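Local coordinates for cell surface protein (Faecalibacterium prausnitzii A2-165, PDB 4GT6), which is of unknown function but, as an extracellular protein with BspA-type leucine-rich repeats in this part of a longer chain, probably binds other proteins, at residues A173-I187 against R195-T209. Residues are numbered along the deposited sequence; the frame is centred on the assembly and turned at random. Where two conformers were deposited one is given.
With EDO (1,2-ethanediol), chain H; EDO (1,2-ethanediol), chain G; EDO (1,2-ethanediol), chain F; EDO (1,2-ethanediol), chain L.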
ATOM      1  N   ALA A 173      -3.097 -14.255  -1.351  1.00 14.98           N
ATOM      2  CA  ALA A 173      -3.631 -12.975  -0.894  1.00 16.01           C
ATOM      3  C   ALA A 173      -2.614 -11.883  -0.992  1.00 17.81           C
ATOM      4  O   ALA A 173      -1.437 -12.103  -0.714  1.00 17.29           O
ATOM      5  CB  ALA A 173      -4.142 -13.074   0.550  1.00 16.31           C
ATOM      6  N   ILE A 174      -3.068 -10.700  -1.406  1.00 14.18           N
ATOM      7  CA  ILE A 174      -2.266  -9.469  -1.435  1.00 13.53           C
ATOM      8  C   ILE A 174      -2.997  -8.567  -0.472  1.00 16.88           C
ATOM      9  O   ILE A 174      -4.071  -8.068  -0.805  1.00 17.06           O
ATOM     10  CB  ILE A 174      -2.094  -8.876  -2.855  1.00 16.17           C
ATOM     11  CG1 ILE A 174      -1.433  -9.880  -3.804  1.00 16.74           C
ATOM     12  CG2 ILE A 174      -1.321  -7.537  -2.801  1.00 15.77           C
ATOM     13  CD1 ILE A 174      -1.571  -9.462  -5.316  1.00 19.54           C
ATOM     14  N   GLU A 175      -2.451  -8.373   0.733  1.00 13.06           N
ATOM     15  CA  GLU A 175      -3.213  -7.692   1.781  1.00 12.31           C
ATOM     16  C   GLU A 175      -3.261  -6.176   1.612  1.00 13.83           C
ATOM     17  O   GLU A 175      -2.602  -5.611   0.736  1.00 14.52           O
ATOM     18  CB  GLU A 175      -2.729  -8.099   3.204  1.00 13.29           C
ATOM     19  CG  GLU A 175      -2.715  -9.612   3.481  1.00 15.50           C
ATOM     20  CD  GLU A 175      -4.025 -10.397   3.447  1.00 34.45           C
ATOM     21  OE1 GLU A 175      -5.082  -9.822   3.099  1.00 23.83           O
ATOM     22  OE2 GLU A 175      -3.987 -11.610   3.752  1.00 25.31           O
ATOM     23  N   GLU A 176      -4.069  -5.523   2.439  1.00 13.02           N
ATOM     24  CA  GLU A 176      -4.261  -4.078   2.392  1.00 12.81           C
ATOM     25  C   GLU A 176      -2.967  -3.300   2.303  1.00 15.72           C
ATOM     26  O   GLU A 176      -2.029  -3.579   3.062  1.00 15.18           O
ATOM     27  CB  GLU A 176      -4.992  -3.601   3.660  1.00 14.17           C
ATOM     28  CG  GLU A 176      -6.467  -3.935   3.691  1.00 23.35           C
ATOM     29  CD  GLU A 176      -7.210  -3.439   4.917  1.00 40.71           C
ATOM     30  OE1 GLU A 176      -6.559  -2.863   5.821  1.00 32.31           O
ATOM     31  OE2 GLU A 176      -8.445  -3.651   4.985  1.00 30.09           O
ATOM     32  N   ARG A 177      -2.929  -2.299   1.389  1.00 12.98           N
ATOM     33  CA  ARG A 177      -1.806  -1.358   1.222  0.50 13.44           C
ATOM     34  C   ARG A 177      -0.457  -2.046   0.913  1.00 16.94           C
ATOM     35  O   ARG A 177       0.592  -1.409   1.041  1.00 16.08           O
ATOM     36  CB  ARG A 177      -1.657  -0.459   2.488  0.50 13.86           C
ATOM     37  CG  ARG A 177      -2.975   0.188   2.959  0.50 13.17           C
ATOM     38  CD  ARG A 177      -2.836   1.144   4.146  0.50 17.19           C
ATOM     39  NE  ARG A 177      -1.888   2.239   3.920  0.50 20.48           N
ATOM     40  CZ  ARG A 177      -2.131   3.322   3.186  0.50 34.33           C
ATOM     41  NH1 ARG A 177      -3.297   3.470   2.569  0.50 22.53           N
ATOM     42  NH2 ARG A 177      -1.200   4.257   3.048  0.50 23.35           N
ATOM     43  N   ALA A 178      -0.465  -3.310   0.451  1.00 14.64           N
ATOM     44  CA  ALA A 178       0.813  -4.020   0.187  1.00 14.02           C
ATOM     45  C   ALA A 178       1.763  -3.262  -0.761  1.00 16.79           C
ATOM     46  O   ALA A 178       2.972  -3.267  -0.512  1.00 15.92           O
ATOM     47  CB  ALA A 178       0.535  -5.406  -0.378  1.00 14.52           C
ATOM     48  N   PHE A 179       1.231  -2.584  -1.821  1.00 14.10           N
ATOM     49  CA  PHE A 179       2.089  -1.863  -2.780  1.00 12.84           C
ATOM     50  C   PHE A 179       1.707  -0.407  -2.889  1.00 16.44           C
ATOM     51  O   PHE A 179       2.008   0.227  -3.909  1.00 16.94           O
ATOM     52  CB  PHE A 179       2.023  -2.528  -4.177  1.00 14.73           C
ATOM     53  CG  PHE A 179       2.521  -3.950  -4.145  1.00 15.10           C
ATOM     54  CD1 PHE A 179       3.883  -4.225  -4.148  1.00 18.08           C
ATOM     55  CD2 PHE A 179       1.630  -5.014  -4.041  1.00 17.59           C
ATOM     56  CE1 PHE A 179       4.347  -5.543  -4.066  1.00 19.51           C
ATOM     57  CE2 PHE A 179       2.091  -6.336  -4.008  1.00 19.18           C
ATOM     58  CZ  PHE A 179       3.442  -6.590  -4.023  1.00 19.20           C
ATOM     59  N   THR A 180       1.054   0.150  -1.851  1.00 13.05           N
ATOM     60  CA  THR A 180       0.692   1.579  -1.895  1.00 13.61           C
ATOM     61  C   THR A 180       1.918   2.457  -2.174  1.00 17.36           C
ATOM     62  O   THR A 180       2.957   2.283  -1.534  1.00 15.58           O
ATOM     63  CB  THR A 180       0.065   2.023  -0.551  1.00 19.63           C
ATOM     64  OG1 THR A 180      -1.141   1.325  -0.334  1.00 17.38           O
ATOM     65  CG2 THR A 180      -0.223   3.519  -0.494  1.00 17.32           C
ATOM     66  N   GLY A 181       1.793   3.382  -3.124  1.00 15.60           N
ATOM     67  CA  GLY A 181       2.835   4.373  -3.371  1.00 15.81           C
ATOM     68  C   GLY A 181       4.121   3.888  -4.003  1.00 19.36           C
ATOM     69  O   GLY A 181       5.099   4.639  -4.028  1.00 20.12           O
ATOM     70  N   THR A 182       4.122   2.671  -4.559  1.00 14.75           N
ATOM     71  CA  THR A 182       5.308   2.113  -5.211  1.00 14.55           C
ATOM     72  C   THR A 182       5.438   2.634  -6.651  1.00 19.47           C
ATOM     73  O   THR A 182       4.505   3.229  -7.193  1.00 19.97           O
ATOM     74  CB  THR A 182       5.293   0.575  -5.166  1.00 21.09           C
ATOM     75  OG1 THR A 182       4.138   0.100  -5.858  1.00 16.30           O
ATOM     76  CG2 THR A 182       5.342   0.033  -3.737  1.00 18.80           C
ATOM     77  N   ALA A 183       6.587   2.376  -7.272  1.00 17.40           N
ATOM     78  CA  ALA A 183       6.872   2.822  -8.641  1.00 17.26           C
ATOM     79  C   ALA A 183       6.562   1.727  -9.665  1.00 19.00           C
ATOM     80  O   ALA A 183       7.113   1.781 -10.772  1.00 18.56           O
ATOM     81  CB  ALA A 183       8.344   3.233  -8.748  1.00 18.73           C
ATOM     82  N   LEU A 184       5.689   0.735  -9.318  1.00 15.89           N
ATOM     83  CA  LEU A 184       5.384  -0.385 -10.228  1.00 15.16           C
ATOM     84  C   LEU A 184       4.941   0.104 -11.607  1.00 18.24           C
ATOM     85  O   LEU A 184       4.032   0.932 -11.684  1.00 17.40           O
ATOM     86  CB  LEU A 184       4.256  -1.260  -9.634  1.00 15.04           C
ATOM     87  CG  LEU A 184       4.604  -2.057  -8.376  1.00 18.64           C
ATOM     88  CD1 LEU A 184       3.350  -2.762  -7.852  1.00 19.03           C
ATOM     89  CD2 LEU A 184       5.742  -3.081  -8.666  1.00 18.02           C
ATOM     90  N   THR A 185       5.586  -0.381 -12.677  1.00 15.90           N
ATOM     91  CA  THR A 185       5.204   0.002 -14.052  1.00 15.61           C
ATOM     92  C   THR A 185       4.228  -1.049 -14.604  1.00 19.42           C
ATOM     93  O   THR A 185       3.495  -0.802 -15.565  1.00 19.20           O
ATOM     94  CB  THR A 185       6.464   0.161 -14.928  1.00 22.39           C
ATOM     95  OG1 THR A 185       7.290  -1.003 -14.765  1.00 21.31           O
ATOM     96  CG2 THR A 185       7.280   1.374 -14.527  1.00 19.22           C
ATOM     97  N   GLN A 186       4.248  -2.238 -13.995  1.00 16.15           N
ATOM     98  CA  GLN A 186       3.366  -3.341 -14.329  1.00 16.08           C
ATOM     99  C   GLN A 186       3.097  -4.188 -13.100  1.00 20.74           C
ATOM    100  O   GLN A 186       3.898  -4.198 -12.149  1.00 18.88           O
ATOM    101  CB  GLN A 186       3.926  -4.230 -15.465  1.00 17.49           C
ATOM    102  CG  GLN A 186       5.198  -5.026 -15.092  1.00 25.75           C
ATOM    103  CD  GLN A 186       6.399  -4.132 -14.876  1.00 31.81           C
ATOM    104  OE1 GLN A 186       6.732  -3.292 -15.722  1.00 27.73           O
ATOM    105  NE2 GLN A 186       7.003  -4.202 -13.688  1.00 23.06           N
ATOM    106  N   ILE A 187       1.939  -4.884 -13.131  0.50 19.30           N
ATOM    107  CA  ILE A 187       1.451  -5.815 -12.112  0.50 19.22           C
ATOM    108  C   ILE A 187       1.018  -7.120 -12.773  0.50 21.14           C
ATOM    109  O   ILE A 187       0.287  -7.067 -13.767  0.50 20.30           O
ATOM    110  CB  ILE A 187       0.228  -5.213 -11.333  0.50 22.41           C
ATOM    111  CG1 ILE A 187       0.560  -3.962 -10.522  0.50 22.83           C
ATOM    112  CG2 ILE A 187      -0.434  -6.252 -10.431  0.50 23.89           C
ATOM    113  CD1 ILE A 187      -0.742  -3.208 -10.157  0.50 27.39           C
ATOM    114  N   ARG A 195      -7.794 -12.970  -2.658  1.00 14.24           N
ATOM    115  CA  ARG A 195      -8.046 -11.759  -1.880  1.00 13.88           C
ATOM    116  C   ARG A 195      -7.025 -10.692  -2.218  1.00 16.42           C
ATOM    117  O   ARG A 195      -5.819 -10.942  -2.204  1.00 15.15           O
ATOM    118  CB  ARG A 195      -8.041 -12.039  -0.357  1.00 15.47           C
ATOM    119  CG  ARG A 195      -8.142 -10.758   0.503  1.00 18.47           C
ATOM    120  CD  ARG A 195      -8.452 -11.056   1.960  1.00 23.29           C
ATOM    121  NE  ARG A 195      -7.315 -11.687   2.637  1.00 23.75           N
ATOM    122  CZ  ARG A 195      -7.228 -12.982   2.923  1.00 34.50           C
ATOM    123  NH1 ARG A 195      -8.222 -13.806   2.606  1.00 29.36           N
ATOM    124  NH2 ARG A 195      -6.147 -13.465   3.516  1.00 24.55           N
ATOM    125  N   ILE A 196      -7.514  -9.491  -2.499  1.00 14.31           N
ATOM    126  CA  ILE A 196      -6.665  -8.308  -2.667  1.00 14.16           C
ATOM    127  C   ILE A 196      -7.276  -7.273  -1.735  1.00 19.35           C
ATOM    128  O   ILE A 196      -8.427  -6.881  -1.930  1.00 18.60           O
ATOM    129  CB  ILE A 196      -6.499  -7.785  -4.126  1.00 16.22           C
ATOM    130  CG1 ILE A 196      -5.920  -8.872  -5.064  1.00 15.64           C
ATOM    131  CG2 ILE A 196      -5.617  -6.511  -4.114  1.00 14.12           C
ATOM    132  CD1 ILE A 196      -5.598  -8.420  -6.526  1.00 16.03           C
ATOM    133  N   GLY A 197      -6.532  -6.884  -0.708  1.00 14.44           N
ATOM    134  CA  GLY A 197      -7.020  -5.968   0.308  1.00 14.51           C
ATOM    135  C   GLY A 197      -7.169  -4.552  -0.200  1.00 17.28           C
ATOM    136  O   GLY A 197      -6.572  -4.179  -1.212  1.00 16.11           O
ATOM    137  N   THR A 198      -7.931  -3.749   0.534  1.00 15.57           N
ATOM    138  CA  THR A 198      -8.189  -2.336   0.231  0.50 15.97           C
ATOM    139  C   THR A 198      -6.877  -1.588   0.014  1.00 17.48           C
ATOM    140  O   THR A 198      -5.980  -1.744   0.856  1.00 16.37           O
ATOM    141  CB  THR A 198      -8.969  -1.711   1.414  0.50 21.79           C
ATOM    142  OG1 THR A 198     -10.066  -2.549   1.795  0.50 26.06           O
ATOM    143  CG2 THR A 198      -9.477  -0.345   1.106  0.50 19.26           C
ATOM    144  N   ASN A 199      -6.770  -0.760  -1.050  1.00 14.21           N
ATOM    145  CA  ASN A 199      -5.623   0.105  -1.332  1.00 14.31           C
ATOM    146  C   ASN A 199      -4.300  -0.634  -1.567  1.00 17.22           C
ATOM    147  O   ASN A 199      -3.245   0.012  -1.557  1.00 16.73           O
ATOM    148  CB  ASN A 199      -5.455   1.136  -0.189  1.00 15.99           C
ATOM    149  CG  ASN A 199      -6.535   2.174  -0.179  1.00 21.46           C
ATOM    150  OD1 ASN A 199      -6.960   2.644  -1.230  1.00 20.50           O
ATOM    151  ND2 ASN A 199      -7.050   2.514   1.006  1.00 19.09           N
ATOM    152  N   ALA A 200      -4.343  -1.941  -1.886  1.00 15.22           N
ATOM    153  CA  ALA A 200      -3.121  -2.708  -2.214  1.00 15.63           C
ATOM    154  C   ALA A 200      -2.328  -2.020  -3.313  1.00 17.48           C
ATOM    155  O   ALA A 200      -1.104  -2.060  -3.293  1.00 17.01           O
ATOM    156  CB  ALA A 200      -3.494  -4.125  -2.666  1.00 16.26           C
ATOM    157  N   PHE A 201      -3.031  -1.369  -4.285  1.00 13.36           N
ATOM    158  CA  PHE A 201      -2.368  -0.693  -5.395  1.00 13.46           C
ATOM    159  C   PHE A 201      -2.721   0.806  -5.461  1.00 16.88           C
ATOM    160  O   PHE A 201      -2.565   1.436  -6.514  1.00 17.02           O
ATOM    161  CB  PHE A 201      -2.704  -1.410  -6.723  1.00 15.13           C
ATOM    162  CG  PHE A 201      -2.174  -2.826  -6.729  1.00 15.19           C
ATOM    163  CD1 PHE A 201      -0.805  -3.075  -6.835  1.00 17.47           C
ATOM    164  CD2 PHE A 201      -3.036  -3.908  -6.565  1.00 18.18           C
ATOM    165  CE1 PHE A 201      -0.312  -4.387  -6.821  1.00 17.92           C
ATOM    166  CE2 PHE A 201      -2.544  -5.224  -6.549  1.00 20.37           C
ATOM    167  CZ  PHE A 201      -1.186  -5.455  -6.688  1.00 18.00           C
ATOM    168  N   SER A 202      -3.089   1.406  -4.318  1.00 14.93           N
ATOM    169  CA  SER A 202      -3.362   2.848  -4.303  1.00 14.52           C
ATOM    170  C   SER A 202      -2.042   3.624  -4.496  1.00 18.86           C
ATOM    171  O   SER A 202      -0.954   3.087  -4.227  1.00 16.07           O
ATOM    172  CB  SER A 202      -4.047   3.263  -3.007  1.00 18.85           C
ATOM    173  OG  SER A 202      -3.159   3.093  -1.904  1.00 20.08           O
ATOM    174  N   GLU A 203      -2.129   4.833  -5.092  1.00 15.84           N
ATOM    175  CA  GLU A 203      -0.958   5.693  -5.334  1.00 15.61           C
ATOM    176  C   GLU A 203       0.163   4.994  -6.163  1.00 19.44           C
ATOM    177  O   GLU A 203       1.338   5.252  -5.946  1.00 21.03           O
ATOM    178  CB  GLU A 203      -0.387   6.220  -3.989  1.00 16.45           C
ATOM    179  CG  GLU A 203      -1.368   7.086  -3.215  1.00 20.32           C
ATOM    180  CD  GLU A 203      -0.766   7.557  -1.903  1.00 25.85           C
ATOM    181  OE1 GLU A 203       0.155   8.397  -1.948  1.00 24.80           O
ATOM    182  OE2 GLU A 203      -1.145   7.019  -0.843  1.00 27.42           O
ATOM    183  N   CYS A 204      -0.196   4.117  -7.107  1.00 16.06           N
ATOM    184  CA  CYS A 204       0.807   3.507  -7.978  1.00 17.04           C
ATOM    185  C   CYS A 204       0.883   4.381  -9.230  1.00 20.11           C
ATOM    186  O   CYS A 204       0.308   4.076 -10.278  1.00 18.98           O
ATOM    187  CB  CYS A 204       0.470   2.056  -8.283  1.00 17.84           C
ATOM    188  SG  CYS A 204       0.787   0.944  -6.882  1.00 20.76           S
ATOM    189  N   PHE A 205       1.600   5.498  -9.089  1.00 18.13           N
ATOM    190  CA  PHE A 205       1.660   6.573 -10.096  1.00 20.13           C
ATOM    191  C   PHE A 205       2.249   6.190 -11.455  1.00 21.61           C
ATOM    192  O   PHE A 205       1.948   6.871 -12.435  1.00 21.83           O
ATOM    193  CB  PHE A 205       2.454   7.780  -9.559  1.00 23.73           C
ATOM    194  CG  PHE A 205       2.009   8.365  -8.232  1.00 28.25           C
ATOM    195  CD1 PHE A 205       0.681   8.260  -7.808  1.00 32.61           C
ATOM    196  CD2 PHE A 205       2.902   9.079  -7.434  1.00 33.02           C
ATOM    197  CE1 PHE A 205       0.275   8.804  -6.585  1.00 34.58           C
ATOM    198  CE2 PHE A 205       2.494   9.613  -6.201  1.00 36.22           C
ATOM    199  CZ  PHE A 205       1.188   9.473  -5.787  1.00 34.20           C
ATOM    200  N   ALA A 206       3.110   5.167 -11.515  1.00 18.23           N
ATOM    201  CA  ALA A 206       3.808   4.766 -12.754  1.00 18.27           C
ATOM    202  C   ALA A 206       3.181   3.549 -13.450  1.00 20.30           C
ATOM    203  O   ALA A 206       3.728   3.081 -14.449  1.00 18.93           O
ATOM    204  CB  ALA A 206       5.270   4.446 -12.429  1.00 18.84           C
ATOM    205  N   LEU A 207       2.072   3.023 -12.927  1.00 16.96           N
ATOM    206  CA  LEU A 207       1.488   1.796 -13.455  1.00 16.89           C
ATOM    207  C   LEU A 207       0.884   1.956 -14.860  1.00 20.09           C
ATOM    208  O   LEU A 207       0.032   2.823 -15.065  1.00 19.60           O
ATOM    209  CB  LEU A 207       0.421   1.291 -12.480  1.00 16.80           C
ATOM    210  CG  LEU A 207      -0.148  -0.079 -12.776  1.00 20.71           C
ATOM    211  CD1 LEU A 207       0.933  -1.164 -12.660  1.00 20.46           C
ATOM    212  CD2 LEU A 207      -1.298  -0.368 -11.831  1.00 21.25           C
ATOM    213  N   SER A 208       1.313   1.133 -15.830  0.50 17.95           N
ATOM    214  CA  SER A 208       0.722   1.241 -17.164  0.50 18.09           C
ATOM    215  C   SER A 208       0.016  -0.043 -17.584  0.50 22.16           C
ATOM    216  O   SER A 208      -0.965   0.037 -18.319  0.50 22.16           O
ATOM    217  CB  SER A 208       1.760   1.637 -18.212  0.50 23.74           C
ATOM    218  OG  SER A 208       2.808   0.689 -18.313  0.50 32.12           O
ATOM    219  N   THR A 209       0.505  -1.224 -17.144  0.50 18.81           N
ATOM    220  CA  THR A 209      -0.110  -2.490 -17.550  0.50 18.57           C
ATOM    221  C   THR A 209      -0.416  -3.383 -16.358  0.50 20.70           C
ATOM    222  O   THR A 209       0.290  -3.368 -15.352  0.50 19.58           O
ATOM    223  CB  THR A 209       0.761  -3.237 -18.575  0.50 26.11           C
ATOM    224  OG1 THR A 209       2.100  -3.300 -18.100  0.50 21.36           O
ATOM    225  CG2 THR A 209       0.729  -2.588 -19.961  0.50 27.15           C
TER
HETATM  226  C1  EDO H 906       6.434   6.395  -8.538  1.00 36.96           C
HETATM  227  O1  EDO H 906       5.954   7.306  -9.486  1.00 41.11           O
HETATM  228  C2  EDO H 906       5.579   6.445  -7.256  1.00 40.26           C
HETATM  229  O2  EDO H 906       4.201   6.120  -7.512  1.00 39.63           O
HETATM  230  C1  EDO G 905      -4.461   6.687   0.980  1.00 42.01           C
HETATM  231  O1  EDO G 905      -4.763   5.643   1.892  1.00 46.76           O
HETATM  232  C2  EDO G 905      -4.239   6.063  -0.419  1.00 36.98           C
HETATM  233  O2  EDO G 905      -3.079   5.269  -0.410  1.00 30.69           O
HETATM  234  C1  EDO F 904      -8.188  -2.989  -3.728  1.00 35.88           C
HETATM  235  O1  EDO F 904      -8.352  -1.592  -3.353  1.00 30.58           O
HETATM  236  C2  EDO F 904      -9.315  -3.848  -3.070  1.00 38.92           C
HETATM  237  O2  EDO F 904      -9.523  -5.129  -3.680  1.00 43.15           O
HETATM  238  C1  EDO L 910      -9.581   4.162   2.754  1.00 35.06           C
HETATM  239  O1  EDO L 910      -9.325   4.400   1.379  1.00 22.05           O
HETATM  240  C2  EDO L 910     -10.939   3.479   2.997  1.00 38.65           C
HETATM  241  O2  EDO L 910     -10.842   2.118   2.651  1.00 42.20           O
HETATM  242  O   HOH W   1      -9.376  -4.956   2.722  1.00 26.95           O
HETATM  243  O   HOH W   2      -6.165   1.877   3.589  0.50 21.99           O
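F179 and F201 hold equivalent places in two neighbouring coils of a leucine-rich-repeat solenoid, 173-187 lying alongside 195-209. Their rings are almost parallel, planes 5° apart, but slid so far that they barely overlap; F179 CD2 meets F201 CE1 at 3.4 Å. This is the tight side of the contact. In the conformer given, I187 CD1 sits over one face of F201, 3.7 Å from the ring centroid, in a CH-pi contact, while I174 CD1 and L184 CD1 reach the ring's edge. L207 crosses I187 at about a right angle and touches the same methyl: with CG anti to the backbone N (chi1 -172°), its CD2 comes to 3.3 Å from I187 CD1, a tightness that is doubtful because I187 has a second conformer.

Short parallel bridges, I174 with I196 and Q186 with T209, join the coils at two places, and between them the two loops stay linked through backbone bonds such as F179 N to A200 O and G181 N to S202 O. T180 adds a side-chain link: OG1 donates to N199 O at 2.8 Å, and S202 N reaches the same oxygen from the opposite face of its plane.

The outer side is looser and wetter. E176 OE2 and T198 N share a water, and, in the conformer given, R177 NH1 donates to an ethanediol probably left from crystallisation. N199, whose OD1 pairs with H259 ND1, gives ND2 to a second diol. At the strand end of this side R195 meets E175 side-on in a salt bridge, the two planes 15° apart, NE to OE1 and NH2 to OE2 both 2.9 Å, each oxygen using its syn lone pair.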